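Long-range contact in STING-associated CdnE c-di-GMP synthase (Flavobacteriaceae, PDB 6WT8), which probably synthesises the cyclic dinucleotide c-di-GMP as the signal for a partner STING receptor in CBASS anti-phage defence: residues 301-313 with 340-354. Numbering follows the deposited sequence.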
# COMPACT_ATOMS: atom_id res chain seq x y z
N LEU A 301 -5.26 -3.73 20.74
CA LEU A 301 -5.23 -4.11 19.33
C LEU A 301 -4.40 -5.34 19.09
O LEU A 301 -4.61 -6.03 18.07
CB LEU A 301 -4.70 -2.98 18.45
CG LEU A 301 -5.52 -1.70 18.51
CD1 LEU A 301 -4.83 -0.59 17.69
CD2 LEU A 301 -6.95 -1.92 18.01
N VAL A 302 -3.41 -5.63 19.96
CA VAL A 302 -2.58 -6.81 19.74
C VAL A 302 -3.44 -8.05 19.85
O VAL A 302 -3.31 -8.98 19.06
CB VAL A 302 -1.41 -6.86 20.72
CG1 VAL A 302 -0.49 -8.08 20.43
CG2 VAL A 302 -0.61 -5.57 20.62
N SER A 303 -4.34 -8.07 20.85
CA SER A 303 -5.29 -9.16 21.00
C SER A 303 -6.26 -9.26 19.81
O SER A 303 -6.57 -10.37 19.36
CB SER A 303 -6.07 -8.93 22.28
OG SER A 303 -7.05 -9.95 22.47
N ILE A 304 -6.75 -8.14 19.29
CA ILE A 304 -7.63 -8.18 18.10
C ILE A 304 -6.93 -8.86 16.94
O ILE A 304 -7.49 -9.72 16.24
CB ILE A 304 -8.04 -6.75 17.71
CG1 ILE A 304 -9.01 -6.19 18.70
CG2 ILE A 304 -8.64 -6.68 16.25
CD1 ILE A 304 -10.35 -6.88 18.79
N LEU A 305 -5.68 -8.47 16.70
CA LEU A 305 -4.90 -9.08 15.62
C LEU A 305 -4.67 -10.57 15.86
O LEU A 305 -4.79 -11.38 14.92
CB LEU A 305 -3.59 -8.33 15.47
CG LEU A 305 -3.74 -6.94 14.85
CD1 LEU A 305 -2.39 -6.21 14.96
CD2 LEU A 305 -4.10 -7.08 13.35
N TYR A 306 -4.32 -10.95 17.10
CA TYR A 306 -4.15 -12.37 17.39
C TYR A 306 -5.42 -13.14 17.13
O TYR A 306 -5.38 -14.22 16.52
CB TYR A 306 -3.70 -12.56 18.84
CG TYR A 306 -3.59 -14.00 19.23
CD1 TYR A 306 -2.54 -14.77 18.83
CD2 TYR A 306 -4.52 -14.58 20.08
CE1 TYR A 306 -2.41 -16.09 19.16
CE2 TYR A 306 -4.41 -15.93 20.41
CZ TYR A 306 -3.34 -16.67 19.95
OH TYR A 306 -3.19 -17.98 20.29
N GLN A 307 -6.57 -12.60 17.56
CA GLN A 307 -7.83 -13.26 17.29
C GLN A 307 -8.08 -13.39 15.79
O GLN A 307 -8.52 -14.43 15.31
CB GLN A 307 -8.97 -12.52 17.99
CG GLN A 307 -8.92 -12.53 19.49
CD GLN A 307 -9.92 -11.49 20.06
OE1 GLN A 307 -11.10 -11.50 19.70
NE2 GLN A 307 -9.44 -10.57 20.90
N GLU A 308 -7.80 -12.35 15.02
CA GLU A 308 -8.05 -12.44 13.59
C GLU A 308 -7.16 -13.49 12.93
O GLU A 308 -7.64 -14.29 12.10
CB GLU A 308 -7.81 -11.08 12.96
CG GLU A 308 -7.96 -11.09 11.44
CD GLU A 308 -9.40 -11.35 10.98
OE1 GLU A 308 -10.34 -11.28 11.80
OE2 GLU A 308 -9.57 -11.61 9.78
N LEU A 309 -5.85 -13.49 13.25
CA LEU A 309 -5.00 -14.53 12.64
C LEU A 309 -5.42 -15.92 13.06
O LEU A 309 -5.44 -16.83 12.22
CB LEU A 309 -3.54 -14.30 12.98
CG LEU A 309 -2.98 -12.95 12.53
CD1 LEU A 309 -1.47 -12.95 12.74
CD2 LEU A 309 -3.25 -12.62 11.11
N THR A 310 -5.80 -16.10 14.34
CA THR A 310 -6.31 -17.40 14.80
C THR A 310 -7.53 -17.84 14.02
O THR A 310 -7.64 -19.02 13.63
CB THR A 310 -6.61 -17.26 16.31
OG1 THR A 310 -5.34 -17.07 16.93
CG2 THR A 310 -7.29 -18.52 16.82
N ASN A 311 -8.45 -16.91 13.73
CA ASN A 311 -9.65 -17.23 12.95
C ASN A 311 -9.29 -17.58 11.52
O ASN A 311 -9.89 -18.49 10.93
CB ASN A 311 -10.61 -16.03 12.93
CG ASN A 311 -11.26 -15.76 14.30
OD1 ASN A 311 -11.24 -16.60 15.19
ND2 ASN A 311 -11.86 -14.57 14.44
N ILE A 312 -8.31 -16.88 10.96
CA ILE A 312 -7.87 -17.24 9.60
C ILE A 312 -7.32 -18.66 9.55
O ILE A 312 -7.57 -19.39 8.58
CB ILE A 312 -6.85 -16.21 9.09
CG1 ILE A 312 -7.62 -14.92 8.80
CG2 ILE A 312 -6.03 -16.75 7.84
CD1 ILE A 312 -6.64 -13.77 8.55
N ILE A 313 -6.49 -19.03 10.54
CA ILE A 313 -5.90 -20.37 10.57
C ILE A 313 -6.98 -21.43 10.76
O ILE A 313 -6.91 -22.51 10.13
CB ILE A 313 -4.83 -20.43 11.68
CG1 ILE A 313 -3.64 -19.54 11.34
CG2 ILE A 313 -4.37 -21.88 11.97
CD1 ILE A 313 -2.87 -19.15 12.63
N LEU A 340 -0.37 -19.77 5.17
CA LEU A 340 -0.73 -20.10 6.55
C LEU A 340 0.47 -20.42 7.43
O LEU A 340 0.40 -20.17 8.64
CB LEU A 340 -1.72 -21.27 6.56
CG LEU A 340 -3.12 -20.85 6.10
CD1 LEU A 340 -4.05 -22.09 6.11
CD2 LEU A 340 -3.71 -19.72 7.00
N ILE A 341 1.57 -20.95 6.88
CA ILE A 341 2.76 -21.12 7.72
C ILE A 341 3.18 -19.76 8.26
O ILE A 341 3.50 -19.60 9.44
CB ILE A 341 3.90 -21.78 6.94
CG1 ILE A 341 3.48 -23.23 6.61
CG2 ILE A 341 5.23 -21.71 7.76
CD1 ILE A 341 2.72 -23.97 7.83
N GLU A 342 3.25 -18.75 7.38
CA GLU A 342 3.69 -17.43 7.84
C GLU A 342 2.67 -16.84 8.81
O GLU A 342 3.05 -16.22 9.81
CB GLU A 342 3.92 -16.54 6.61
CG GLU A 342 5.05 -17.14 5.76
CD GLU A 342 5.58 -16.22 4.68
OE1 GLU A 342 5.20 -15.03 4.61
OE2 GLU A 342 6.38 -16.73 3.85
N ILE A 343 1.38 -17.01 8.54
CA ILE A 343 0.36 -16.52 9.49
C ILE A 343 0.55 -17.20 10.84
O ILE A 343 0.42 -16.57 11.89
CB ILE A 343 -1.06 -16.75 8.94
CG1 ILE A 343 -1.23 -16.05 7.58
CG2 ILE A 343 -2.16 -16.31 9.95
CD1 ILE A 343 -1.05 -14.55 7.66
N GLU A 344 0.80 -18.53 10.84
CA GLU A 344 1.02 -19.24 12.11
C GLU A 344 2.24 -18.67 12.87
O GLU A 344 2.19 -18.49 14.09
CB GLU A 344 1.20 -20.74 11.88
CG GLU A 344 -0.07 -21.42 11.43
CD GLU A 344 0.12 -22.86 10.93
OE1 GLU A 344 1.16 -23.49 11.24
OE2 GLU A 344 -0.77 -23.34 10.21
N PHE A 345 3.37 -18.42 12.19
CA PHE A 345 4.51 -17.82 12.89
C PHE A 345 4.17 -16.44 13.40
O PHE A 345 4.59 -16.05 14.51
CB PHE A 345 5.73 -17.80 11.96
CG PHE A 345 6.43 -19.13 11.84
CD1 PHE A 345 6.82 -19.82 12.98
CD2 PHE A 345 6.69 -19.68 10.59
CE1 PHE A 345 7.52 -21.03 12.84
CE2 PHE A 345 7.40 -20.89 10.48
CZ PHE A 345 7.76 -21.56 11.60
N LEU A 346 3.42 -15.65 12.62
CA LEU A 346 3.03 -14.32 13.12
C LEU A 346 2.13 -14.45 14.34
O LEU A 346 2.29 -13.69 15.30
CB LEU A 346 2.26 -13.55 12.04
CG LEU A 346 3.08 -13.08 10.86
CD1 LEU A 346 2.12 -12.38 9.89
CD2 LEU A 346 4.19 -12.10 11.27
N SER A 347 1.19 -15.39 14.33
CA SER A 347 0.31 -15.53 15.48
C SER A 347 1.09 -15.97 16.71
O SER A 347 0.78 -15.52 17.83
CB SER A 347 -0.82 -16.49 15.13
OG SER A 347 -0.34 -17.80 15.13
N GLN A 348 2.13 -16.79 16.54
CA GLN A 348 2.97 -17.16 17.68
C GLN A 348 3.71 -15.96 18.26
O GLN A 348 3.83 -15.83 19.49
CB GLN A 348 3.95 -18.24 17.22
CG GLN A 348 3.27 -19.59 16.94
CD GLN A 348 4.20 -20.67 16.26
OE1 GLN A 348 3.72 -21.71 15.78
NE2 GLN A 348 5.50 -20.40 16.24
N GLU A 349 4.17 -15.03 17.41
CA GLU A 349 4.79 -13.83 17.93
C GLU A 349 3.79 -13.01 18.70
O GLU A 349 4.10 -12.51 19.79
CB GLU A 349 5.38 -12.94 16.81
CG GLU A 349 6.48 -13.62 15.98
CD GLU A 349 7.74 -13.87 16.78
OE1 GLU A 349 7.87 -13.32 17.90
OE2 GLU A 349 8.57 -14.70 16.34
N LEU A 350 2.57 -12.83 18.16
CA LEU A 350 1.56 -12.05 18.91
C LEU A 350 1.21 -12.74 20.23
O LEU A 350 0.99 -12.06 21.24
CB LEU A 350 0.28 -11.86 18.08
CG LEU A 350 0.50 -11.10 16.79
CD1 LEU A 350 -0.75 -11.20 15.94
CD2 LEU A 350 0.73 -9.65 17.14
N ASP A 351 1.14 -14.09 20.24
CA ASP A 351 0.86 -14.78 21.50
C ASP A 351 1.93 -14.47 22.53
O ASP A 351 1.63 -14.21 23.71
CB ASP A 351 0.82 -16.27 21.20
CG ASP A 351 0.32 -17.12 22.36
OD1 ASP A 351 -0.53 -16.67 23.14
OD2 ASP A 351 0.75 -18.29 22.43
N SER A 352 3.20 -14.51 22.11
CA SER A 352 4.29 -14.18 23.04
C SER A 352 4.19 -12.76 23.56
O SER A 352 4.45 -12.50 24.73
CB SER A 352 5.62 -14.33 22.34
OG SER A 352 5.87 -15.70 22.11
N ILE A 353 3.91 -11.82 22.67
CA ILE A 353 3.78 -10.41 23.08
C ILE A 353 2.67 -10.25 24.10
O ILE A 353 2.82 -9.53 25.09
CB ILE A 353 3.54 -9.52 21.85
CG1 ILE A 353 4.80 -9.53 20.98
CG2 ILE A 353 3.13 -8.10 22.25
CD1 ILE A 353 4.67 -8.84 19.57
N ILE A 354 1.53 -10.89 23.86
CA ILE A 354 0.39 -10.76 24.77
C ILE A 354 0.76 -11.37 26.11
O ILE A 354 0.46 -10.80 27.17
CB ILE A 354 -0.84 -11.43 24.16
CG1 ILE A 354 -1.41 -10.58 23.00
CG2 ILE A 354 -1.93 -11.62 25.24
CD1 ILE A 354 -2.34 -11.35 22.05
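Tyr-306 packs as a knob among Ser-347, Leu-350, Asp-351 and Ile-354. Its CB lies 3.7 Å from CD1 of Ile-354, and the two side chains cross at about a right angle. CG lies near the same methyl. CD1 and CE1 bring the ring edge to the backbone O of Ser-347, 3.5 Å from CE1. CE1 also touches CB of Asp-351. At the tip, OH comes no closer than 4.1 Å to Asp-351 OD1; ring and carboxylate run side by side, their planes 18° apart. With CG anti to the backbone N (chi1 176°), the ring is sent across helix 340-354, past Ser-347 O and on to Asp-351. Thr-310 OG1 sits over the centre of one ring face. Cutting the side chain back to alanine is likely to open a gap beside Ser-347 and Asp-351 and take the ring from under Thr-310 OG1.

Leu-309 fills the next hole, its CD1 3.7 Å from Leu-350 CD1. Ile-313 follows, with CG1 against Ile-343 CG2. Leu-350 returns the fit among Val-302, Leu-305, Tyr-306 and Leu-309. Phe-259 of helix 253-266 packs on Leu-305 and Leu-350. This is knobs-into-holes packing of two roughly antiparallel helices, axes 9.4 Å apart at 148°, in the helical part of a CD-NTase.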